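Local atomic coordinates of chitinase (Paenibacillus sp. FPU-7, PDB entry 5GZT), a protein that probably hydrolyses the beta-1,4 linkages between N-acetylglucosamine units of chitin and chitodextrins at random internal positions, as an endo-acting chitinase with two family 18 glycosidase domains. Residues 881-886 / 935-940; 322-327 / 371-376. All coordinates share one frame; numbering follows the deposited sequence.

Contact 1: 881-886 / 935-940. With PO4 (phosphate ion), chain D.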
ATOM      1  N   PHE B 881     -11.870  60.441   8.623  1.00 17.00           N
ATOM      2  CA  PHE B 881     -12.931  60.043   7.702  1.00 16.41           C
ATOM      3  C   PHE B 881     -14.086  59.330   8.491  1.00 17.15           C
ATOM      4  O   PHE B 881     -15.254  59.565   8.280  1.00 15.58           O
ATOM      5  CB  PHE B 881     -12.311  59.149   6.628  1.00 17.71           C
ATOM      6  CG  PHE B 881     -13.227  58.847   5.462  1.00 17.24           C
ATOM      7  CD1 PHE B 881     -14.190  57.857   5.563  1.00 16.56           C
ATOM      8  CD2 PHE B 881     -13.087  59.538   4.244  1.00 18.69           C
ATOM      9  CE1 PHE B 881     -15.012  57.586   4.535  1.00 16.94           C
ATOM     10  CE2 PHE B 881     -13.897  59.243   3.176  1.00 18.50           C
ATOM     11  CZ  PHE B 881     -14.851  58.240   3.314  1.00 19.56           C
ATOM     12  N   MET B 882     -13.692  58.469   9.398  1.00 14.89           N
ATOM     13  CA  MET B 882     -14.607  57.720  10.244  1.00 14.72           C
ATOM     14  C   MET B 882     -15.560  58.653  10.985  1.00 14.25           C
ATOM     15  O   MET B 882     -16.801  58.528  10.879  1.00 13.75           O
ATOM     16  CB  MET B 882     -13.823  56.769  11.161  1.00 13.13           C
ATOM     17  CG  MET B 882     -14.717  55.876  12.081  1.00 14.08           C
ATOM     18  SD  MET B 882     -13.701  55.105  13.389  1.00 14.82           S
ATOM     19  CE  MET B 882     -13.591  56.475  14.474  1.00 16.21           C
ATOM     20  N   HIS B 883     -15.002  59.580  11.705  1.00 14.79           N
ATOM     21  CA  HIS B 883     -15.813  60.562  12.420  1.00 17.24           C
ATOM     22  C   HIS B 883     -16.621  61.484  11.510  1.00 19.23           C
ATOM     23  O   HIS B 883     -17.766  61.773  11.793  1.00 20.00           O
ATOM     24  CB  HIS B 883     -14.917  61.479  13.304  1.00 17.43           C
ATOM     25  CG  HIS B 883     -14.331  60.787  14.490  1.00 16.29           C
ATOM     26  ND1 HIS B 883     -15.135  60.181  15.424  1.00 15.70           N
ATOM     27  CD2 HIS B 883     -13.057  60.724  14.981  1.00 15.07           C
ATOM     28  CE1 HIS B 883     -14.381  59.705  16.397  1.00 13.78           C
ATOM     29  NE2 HIS B 883     -13.119  59.968  16.127  1.00 15.17           N
ATOM     30  N   GLN B 884     -15.994  61.973  10.463  1.00 18.92           N
ATOM     31  CA  GLN B 884     -16.673  62.924   9.608  1.00 23.17           C
ATOM     32  C   GLN B 884     -17.988  62.327   9.036  1.00 24.08           C
ATOM     33  O   GLN B 884     -19.013  62.970   9.081  1.00 21.09           O
ATOM     34  CB  GLN B 884     -15.782  63.229   8.403  1.00 26.51           C
ATOM     35  CG  GLN B 884     -16.509  64.173   7.474  1.00 32.10           C
ATOM     36  CD  GLN B 884     -15.608  64.864   6.434  1.00 35.63           C
ATOM     37  OE1 GLN B 884     -14.447  64.476   6.186  1.00 34.39           O
ATOM     38  NE2 GLN B 884     -16.168  65.916   5.816  1.00 38.46           N
ATOM     39  N   TYR B 885     -17.963  61.058   8.616  1.00 21.05           N
ATOM     40  CA  TYR B 885     -19.151  60.425   8.036  1.00 21.37           C
ATOM     41  C   TYR B 885     -19.942  59.507   8.946  1.00 22.24           C
ATOM     42  O   TYR B 885     -20.835  58.777   8.496  1.00 24.39           O
ATOM     43  CB  TYR B 885     -18.728  59.765   6.717  1.00 21.68           C
ATOM     44  CG  TYR B 885     -18.118  60.824   5.788  1.00 22.00           C
ATOM     45  CD1 TYR B 885     -18.887  61.934   5.333  1.00 26.42           C
ATOM     46  CD2 TYR B 885     -16.808  60.751   5.394  1.00 24.43           C
ATOM     47  CE1 TYR B 885     -18.330  62.894   4.474  1.00 25.21           C
ATOM     48  CE2 TYR B 885     -16.236  61.682   4.579  1.00 22.84           C
ATOM     49  CZ  TYR B 885     -17.002  62.739   4.092  1.00 25.07           C
ATOM     50  OH  TYR B 885     -16.345  63.631   3.241  1.00 27.42           O
ATOM     51  N   GLY B 886     -19.674  59.564  10.241  1.00 20.00           N
ATOM     52  CA  GLY B 886     -20.556  58.883  11.169  1.00 20.54           C
ATOM     53  C   GLY B 886     -20.355  57.339  11.261  1.00 19.72           C
ATOM     54  O   GLY B 886     -21.251  56.640  11.623  1.00 17.75           O
ATOM     55  N   LYS B 935     -17.063  55.797  23.598  1.00 18.45           N
ATOM     56  CA  LYS B 935     -17.619  54.660  22.866  1.00 20.08           C
ATOM     57  C   LYS B 935     -16.519  53.727  22.342  1.00 17.11           C
ATOM     58  O   LYS B 935     -15.366  54.007  22.515  1.00 18.25           O
ATOM     59  CB  LYS B 935     -18.565  55.091  21.727  1.00 22.95           C
ATOM     60  CG  LYS B 935     -18.015  55.540  20.399  1.00 26.51           C
ATOM     61  CD  LYS B 935     -19.129  56.037  19.419  1.00 27.40           C
ATOM     62  CE  LYS B 935     -19.483  55.049  18.258  1.00 32.95           C
ATOM     63  NZ  LYS B 935     -19.861  55.616  16.855  1.00 31.87           N
ATOM     64  N   TYR B 936     -16.915  52.641  21.718  1.00 15.82           N
ATOM     65  CA  TYR B 936     -15.964  51.632  21.278  1.00 14.84           C
ATOM     66  C   TYR B 936     -16.005  51.681  19.767  1.00 14.70           C
ATOM     67  O   TYR B 936     -17.129  51.626  19.164  1.00 13.68           O
ATOM     68  CB  TYR B 936     -16.382  50.239  21.778  1.00 16.39           C
ATOM     69  CG  TYR B 936     -15.392  49.211  21.196  1.00 15.16           C
ATOM     70  CD1 TYR B 936     -14.089  49.098  21.748  1.00 15.07           C
ATOM     71  CD2 TYR B 936     -15.755  48.415  20.136  1.00 15.97           C
ATOM     72  CE1 TYR B 936     -13.142  48.206  21.243  1.00 16.73           C
ATOM     73  CE2 TYR B 936     -14.840  47.463  19.597  1.00 16.45           C
ATOM     74  CZ  TYR B 936     -13.536  47.398  20.138  1.00 16.62           C
ATOM     75  OH  TYR B 936     -12.659  46.533  19.616  1.00 17.49           O
ATOM     76  N   TYR B 937     -14.815  51.713  19.140  1.00 13.13           N
ATOM     77  CA  TYR B 937     -14.722  51.589  17.698  1.00 14.67           C
ATOM     78  C   TYR B 937     -14.071  50.249  17.301  1.00 13.67           C
ATOM     79  O   TYR B 937     -13.048  49.870  17.848  1.00 12.09           O
ATOM     80  CB  TYR B 937     -13.886  52.733  17.100  1.00 15.40           C
ATOM     81  CG  TYR B 937     -14.557  54.098  17.360  1.00 15.18           C
ATOM     82  CD1 TYR B 937     -15.607  54.545  16.532  1.00 16.79           C
ATOM     83  CD2 TYR B 937     -14.072  54.967  18.305  1.00 14.58           C
ATOM     84  CE1 TYR B 937     -16.206  55.775  16.689  1.00 15.59           C
ATOM     85  CE2 TYR B 937     -14.731  56.230  18.523  1.00 16.58           C
ATOM     86  CZ  TYR B 937     -15.769  56.633  17.680  1.00 16.91           C
ATOM     87  OH  TYR B 937     -16.468  57.876  17.861  1.00 17.90           O
ATOM     88  N   GLU B 938     -14.675  49.568  16.319  1.00 13.30           N
ATOM     89  CA  GLU B 938     -14.171  48.285  15.826  1.00 13.28           C
ATOM     90  C   GLU B 938     -13.082  48.523  14.835  1.00 12.59           C
ATOM     91  O   GLU B 938     -13.073  49.541  14.108  1.00 12.09           O
ATOM     92  CB  GLU B 938     -15.313  47.485  15.109  1.00 14.14           C
ATOM     93  CG  GLU B 938     -16.381  46.920  16.032  1.00 14.22           C
ATOM     94  CD  GLU B 938     -17.358  46.000  15.305  1.00 15.01           C
ATOM     95  OE1 GLU B 938     -17.300  45.901  14.086  1.00 14.65           O
ATOM     96  OE2 GLU B 938     -18.170  45.320  16.028  1.00 16.23           O
ATOM     97  N   LEU B 939     -12.208  47.550  14.746  1.00 11.48           N
ATOM     98  CA  LEU B 939     -11.229  47.404  13.668  1.00 11.70           C
ATOM     99  C   LEU B 939     -11.307  45.972  13.125  1.00 12.60           C
ATOM    100  O   LEU B 939     -11.205  45.028  13.918  1.00 12.02           O
ATOM    101  CB  LEU B 939      -9.829  47.678  14.197  1.00 11.34           C
ATOM    102  CG  LEU B 939      -8.663  47.545  13.210  1.00 11.55           C
ATOM    103  CD1 LEU B 939      -8.793  48.622  12.153  1.00 12.17           C
ATOM    104  CD2 LEU B 939      -7.317  47.717  13.891  1.00 12.41           C
ATOM    105  N   ALA B 940     -11.491  45.794  11.811  1.00 12.68           N
ATOM    106  CA  ALA B 940     -11.559  44.475  11.244  1.00 12.34           C
ATOM    107  C   ALA B 940     -10.776  44.506   9.943  1.00 13.31           C
ATOM    108  O   ALA B 940     -10.360  45.569   9.521  1.00 12.26           O
ATOM    109  CB  ALA B 940     -13.009  44.125  10.965  1.00 13.89           C
TER
HETATM  110  P   PO4 D4002     -18.528  58.906  15.241  1.00 20.07           P
HETATM  111  O1  PO4 D4002     -17.686  58.290  14.111  1.00 16.69           O
HETATM  112  O2  PO4 D4002     -17.755  60.134  15.520  1.00 18.28           O
HETATM  113  O3  PO4 D4002     -19.862  59.115  14.705  1.00 18.35           O
HETATM  114  O4  PO4 D4002     -18.519  58.015  16.501  1.00 17.66           O

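Contact 2: 322-327 / 371-376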
ATOM      1  N   ASP B 322     -18.273 -14.394 -13.996  1.00 38.31           N
ATOM      2  CA  ASP B 322     -18.079 -15.532 -13.068  1.00 41.53           C
ATOM      3  C   ASP B 322     -19.423 -15.905 -12.514  1.00 45.81           C
ATOM      4  O   ASP B 322     -19.942 -15.190 -11.644  1.00 38.22           O
ATOM      5  CB  ASP B 322     -17.127 -15.172 -11.883  1.00 38.72           C
ATOM      6  CG  ASP B 322     -16.914 -16.333 -10.926  1.00 41.52           C
ATOM      7  OD1 ASP B 322     -17.389 -17.448 -11.225  1.00 43.70           O
ATOM      8  OD2 ASP B 322     -16.241 -16.166  -9.879  1.00 47.07           O
ATOM      9  N   ALA B 323     -19.977 -17.030 -12.973  1.00 44.64           N
ATOM     10  CA  ALA B 323     -21.389 -17.359 -12.682  1.00 43.76           C
ATOM     11  C   ALA B 323     -21.596 -17.742 -11.255  1.00 44.81           C
ATOM     12  O   ALA B 323     -22.709 -17.637 -10.752  1.00 43.75           O
ATOM     13  CB  ALA B 323     -21.912 -18.489 -13.562  1.00 40.17           C
ATOM     14  N   LYS B 324     -20.543 -18.257 -10.625  1.00 42.54           N
ATOM     15  CA  LYS B 324     -20.576 -18.608  -9.221  1.00 40.92           C
ATOM     16  C   LYS B 324     -20.992 -17.378  -8.415  1.00 36.55           C
ATOM     17  O   LYS B 324     -21.792 -17.488  -7.519  1.00 38.05           O
ATOM     18  CB  LYS B 324     -19.187 -19.091  -8.805  1.00 48.01           C
ATOM     19  CG  LYS B 324     -18.984 -19.365  -7.320  1.00 50.39           C
ATOM     20  CD  LYS B 324     -19.495 -20.714  -6.900  1.00 53.08           C
ATOM     21  CE  LYS B 324     -20.178 -20.634  -5.559  1.00 57.88           C
ATOM     22  NZ  LYS B 324     -20.659 -21.978  -5.147  1.00 66.40           N
ATOM     23  N   TRP B 325     -20.468 -16.230  -8.810  1.00 33.84           N
ATOM     24  CA  TRP B 325     -20.779 -14.956  -8.240  1.00 37.35           C
ATOM     25  C   TRP B 325     -22.166 -14.400  -8.724  1.00 39.13           C
ATOM     26  O   TRP B 325     -23.049 -14.082  -7.899  1.00 38.29           O
ATOM     27  CB  TRP B 325     -19.680 -13.962  -8.595  1.00 35.12           C
ATOM     28  CG  TRP B 325     -19.827 -12.729  -7.850  1.00 37.38           C
ATOM     29  CD1 TRP B 325     -19.795 -12.608  -6.477  1.00 37.39           C
ATOM     30  CD2 TRP B 325     -20.069 -11.418  -8.366  1.00 33.60           C
ATOM     31  NE1 TRP B 325     -19.993 -11.300  -6.129  1.00 41.24           N
ATOM     32  CE2 TRP B 325     -20.167 -10.547  -7.253  1.00 35.78           C
ATOM     33  CE3 TRP B 325     -20.248 -10.894  -9.633  1.00 32.12           C
ATOM     34  CZ2 TRP B 325     -20.386  -9.188  -7.381  1.00 34.59           C
ATOM     35  CZ3 TRP B 325     -20.454  -9.505  -9.753  1.00 28.89           C
ATOM     36  CH2 TRP B 325     -20.531  -8.685  -8.641  1.00 32.14           C
ATOM     37  N   THR B 326     -22.347 -14.275 -10.036  1.00 39.01           N
ATOM     38  CA  THR B 326     -23.541 -13.570 -10.589  1.00 41.16           C
ATOM     39  C   THR B 326     -24.829 -14.292 -10.338  1.00 38.59           C
ATOM     40  O   THR B 326     -25.843 -13.623 -10.278  1.00 42.71           O
ATOM     41  CB  THR B 326     -23.469 -13.288 -12.104  1.00 40.29           C
ATOM     42  OG1 THR B 326     -23.213 -14.508 -12.828  1.00 38.93           O
ATOM     43  CG2 THR B 326     -22.363 -12.270 -12.384  1.00 40.59           C
ATOM     44  N   GLU B 327     -24.769 -15.615 -10.161  1.00 35.17           N
ATOM     45  CA  GLU B 327     -25.935 -16.477  -9.978  1.00 36.73           C
ATOM     46  C   GLU B 327     -26.063 -17.007  -8.554  1.00 36.86           C
ATOM     47  O   GLU B 327     -26.795 -17.962  -8.305  1.00 40.42           O
ATOM     48  CB  GLU B 327     -25.887 -17.655 -10.973  1.00 36.80           C
ATOM     49  CG  GLU B 327     -25.561 -17.290 -12.443  1.00 38.82           C
ATOM     50  CD  GLU B 327     -26.357 -16.097 -12.972  1.00 40.29           C
ATOM     51  OE1 GLU B 327     -27.544 -15.992 -12.607  1.00 51.29           O
ATOM     52  OE2 GLU B 327     -25.832 -15.253 -13.759  1.00 43.24           O
ATOM     53  N   GLU B 371     -14.130 -17.938  -2.230  1.00 34.29           N
ATOM     54  CA  GLU B 371     -15.080 -18.656  -3.061  1.00 39.36           C
ATOM     55  C   GLU B 371     -14.812 -18.554  -4.583  1.00 37.76           C
ATOM     56  O   GLU B 371     -15.696 -18.852  -5.386  1.00 42.96           O
ATOM     57  CB  GLU B 371     -16.510 -18.149  -2.712  1.00 44.68           C
ATOM     58  CG  GLU B 371     -17.646 -19.065  -3.126  1.00 52.99           C
ATOM     59  CD  GLU B 371     -18.823 -19.106  -2.129  1.00 59.77           C
ATOM     60  OE1 GLU B 371     -19.114 -18.069  -1.482  1.00 62.33           O
ATOM     61  OE2 GLU B 371     -19.441 -20.200  -1.996  1.00 52.93           O
ATOM     62  N   ALA B 372     -13.643 -18.078  -4.985  1.00 33.43           N
ATOM     63  CA  ALA B 372     -13.288 -17.991  -6.391  1.00 35.80           C
ATOM     64  C   ALA B 372     -12.701 -19.332  -6.800  1.00 39.03           C
ATOM     65  O   ALA B 372     -11.647 -19.762  -6.285  1.00 39.61           O
ATOM     66  CB  ALA B 372     -12.290 -16.907  -6.652  1.00 35.80           C
ATOM     67  N   GLU B 373     -13.413 -19.973  -7.721  1.00 44.03           N
ATOM     68  CA  GLU B 373     -13.093 -21.307  -8.291  1.00 43.60           C
ATOM     69  C   GLU B 373     -12.118 -21.201  -9.449  1.00 38.01           C
ATOM     70  O   GLU B 373     -11.906 -20.078 -10.029  1.00 35.11           O
ATOM     71  CB  GLU B 373     -14.365 -21.923  -8.851  1.00 46.60           C
ATOM     72  CG  GLU B 373     -15.455 -22.017  -7.796  1.00 52.54           C
ATOM     73  CD  GLU B 373     -16.742 -22.678  -8.262  1.00 56.23           C
ATOM     74  OE1 GLU B 373     -17.304 -23.357  -7.370  1.00 52.43           O
ATOM     75  OE2 GLU B 373     -17.193 -22.477  -9.447  1.00 49.37           O
ATOM     76  N   GLY B 374     -11.554 -22.357  -9.805  1.00 35.40           N
ATOM     77  CA  GLY B 374     -10.784 -22.459 -11.017  1.00 39.22           C
ATOM     78  C   GLY B 374      -9.281 -22.602 -10.897  1.00 41.74           C
ATOM     79  O   GLY B 374      -8.645 -23.003 -11.854  1.00 40.40           O
ATOM     80  N   PHE B 375      -8.700 -22.186  -9.782  1.00 40.07           N
ATOM     81  CA  PHE B 375      -7.276 -22.357  -9.578  1.00 38.08           C
ATOM     82  C   PHE B 375      -6.754 -23.817  -9.597  1.00 33.20           C
ATOM     83  O   PHE B 375      -5.681 -24.004 -10.104  1.00 35.15           O
ATOM     84  CB  PHE B 375      -6.757 -21.686  -8.272  1.00 35.54           C
ATOM     85  CG  PHE B 375      -6.537 -20.210  -8.385  1.00 32.15           C
ATOM     86  CD1 PHE B 375      -5.607 -19.709  -9.234  1.00 34.10           C
ATOM     87  CD2 PHE B 375      -7.304 -19.313  -7.632  1.00 34.85           C
ATOM     88  CE1 PHE B 375      -5.407 -18.334  -9.347  1.00 33.56           C
ATOM     89  CE2 PHE B 375      -7.135 -17.970  -7.749  1.00 32.19           C
ATOM     90  CZ  PHE B 375      -6.181 -17.464  -8.605  1.00 33.74           C
ATOM     91  N   SER B 376      -7.407 -24.796  -8.966  1.00 33.61           N
ATOM     92  CA  SER B 376      -6.839 -26.138  -8.865  1.00 36.27           C
ATOM     93  C   SER B 376      -6.645 -26.675 -10.307  1.00 45.57           C
ATOM     94  O   SER B 376      -5.495 -27.039 -10.720  1.00 48.68           O
ATOM     95  CB  SER B 376      -7.697 -27.036  -7.985  1.00 35.86           C
ATOM     96  OG  SER B 376      -6.972 -28.206  -7.595  1.00 40.36           O
TER
HETATM   97  O   HOH W   1     -15.819 -18.619  -8.979  1.00 39.79           O
HETATM   98  O   HOH W   2     -16.672 -20.322 -10.947  1.00 45.67           O
HETATM   99  O   HOH W   3     -18.693 -22.747  -2.603  1.00 54.85           O

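Contact 1: 881-886 / 935-940
M882 lays its terminal methyl over one face of the Y937 ring, CE standing 3.6 Å from the ring centroid and only 18° off the normal, a CH-pi contact. The sulfur follows at a slant, so the pair is also a Met-aromatic contact. With CG anti to the backbone N the methionine runs out from the helix toward the tyrosine, and the bend at chi3 (80°) folds CE back over the ring. The opposite face of Y937 carries a methylene, CG of K935; it and the methionine methyl are both offset toward the rim. Helix 868-884 and strand 938-943 both belong to the second family 18 TIM barrel; the helix ends here in a Schellman motif, with G886 at positive phi as its C-prime residue. A phosphate ion, probably from the crystallisation liquor, bridges the two segments. H883 reaches it from the helix side, with ND1 2.6 Å from phosphate O2 and the bond nearly straight at 171°. Phosphate O4 takes two bonds from the other segment, from K935 NZ at 2.8 Å and from Y937 OH at a suspiciously short 2.5 Å, whose exact length is doubtful. The H883 and Y937 rings stand almost perpendicular, and H883 CE1 comes to 3.1 Å from Y937 OH. The other ring nitrogen of H883, NE2, is hydrogen-bonded to E929, and K935 also has a salt bridge to D888.

Contact 2: 322-327 / 371-376
K324 leaves its short helix with CG opposite the backbone N (chi1 174°), then bends at chi2 (82°) and again at chi3, which carries its aliphatic chain across both E371 and E373. The two glutamates meet different parts of it. E373, with CG beside its own backbone N (chi1 -57°) and the rest of the chain extended, brings OE1 to 3.5 Å from K324 CD, a contact with the methylenes. Farther out, E371 crosses the lysine at about a right angle, and its OE2 makes a long salt bridge of 3.8 Å to K324 NZ. One water spans that loose ion pair: it donates to E371 OE2 at 2.7 Å and accepts a weak bond from K324 NZ. Water also joins the segments deeper in, where a single molecule donates to D322 OD2 at 2.6 Å and accepts from E373 N at 3.0 Å. A third water lies between D322 OD1 and E373 OE2, two carboxylates whose like charges it probably screens. D322 OD2 has a salt bridge to R310 as well. Direct contact runs through K324 alone, and waters make the other links. They tie the N-cap of helix 323-326, where D322 OD1 accepts a weak capping bond from K324 N, to the loop beyond the C-terminal end of barrel strand 362-368, the side where family 18 TIM barrels carry their active site.

Contact 2 comes first along the chain and closes before contact 1 opens. Their centres are about 77 Å apart, on opposite sides of the chain's centre, and about 57 Å separates their nearest atoms. They share no helix, strand or sheet: residues 322-327 and 371-376 belong to the first family 18 domain, residues 881-886 and 935-940 to the second, with the immunoglobulin-like domain between them in sequence. Contact 2 is a hydrated surface contact beyond the C-terminal end of strand 362-368, whereas contact 1 is largely buried at the N-terminal end of the barrel strands. They thus lie toward opposite ends of two separate family 18 TIM barrels.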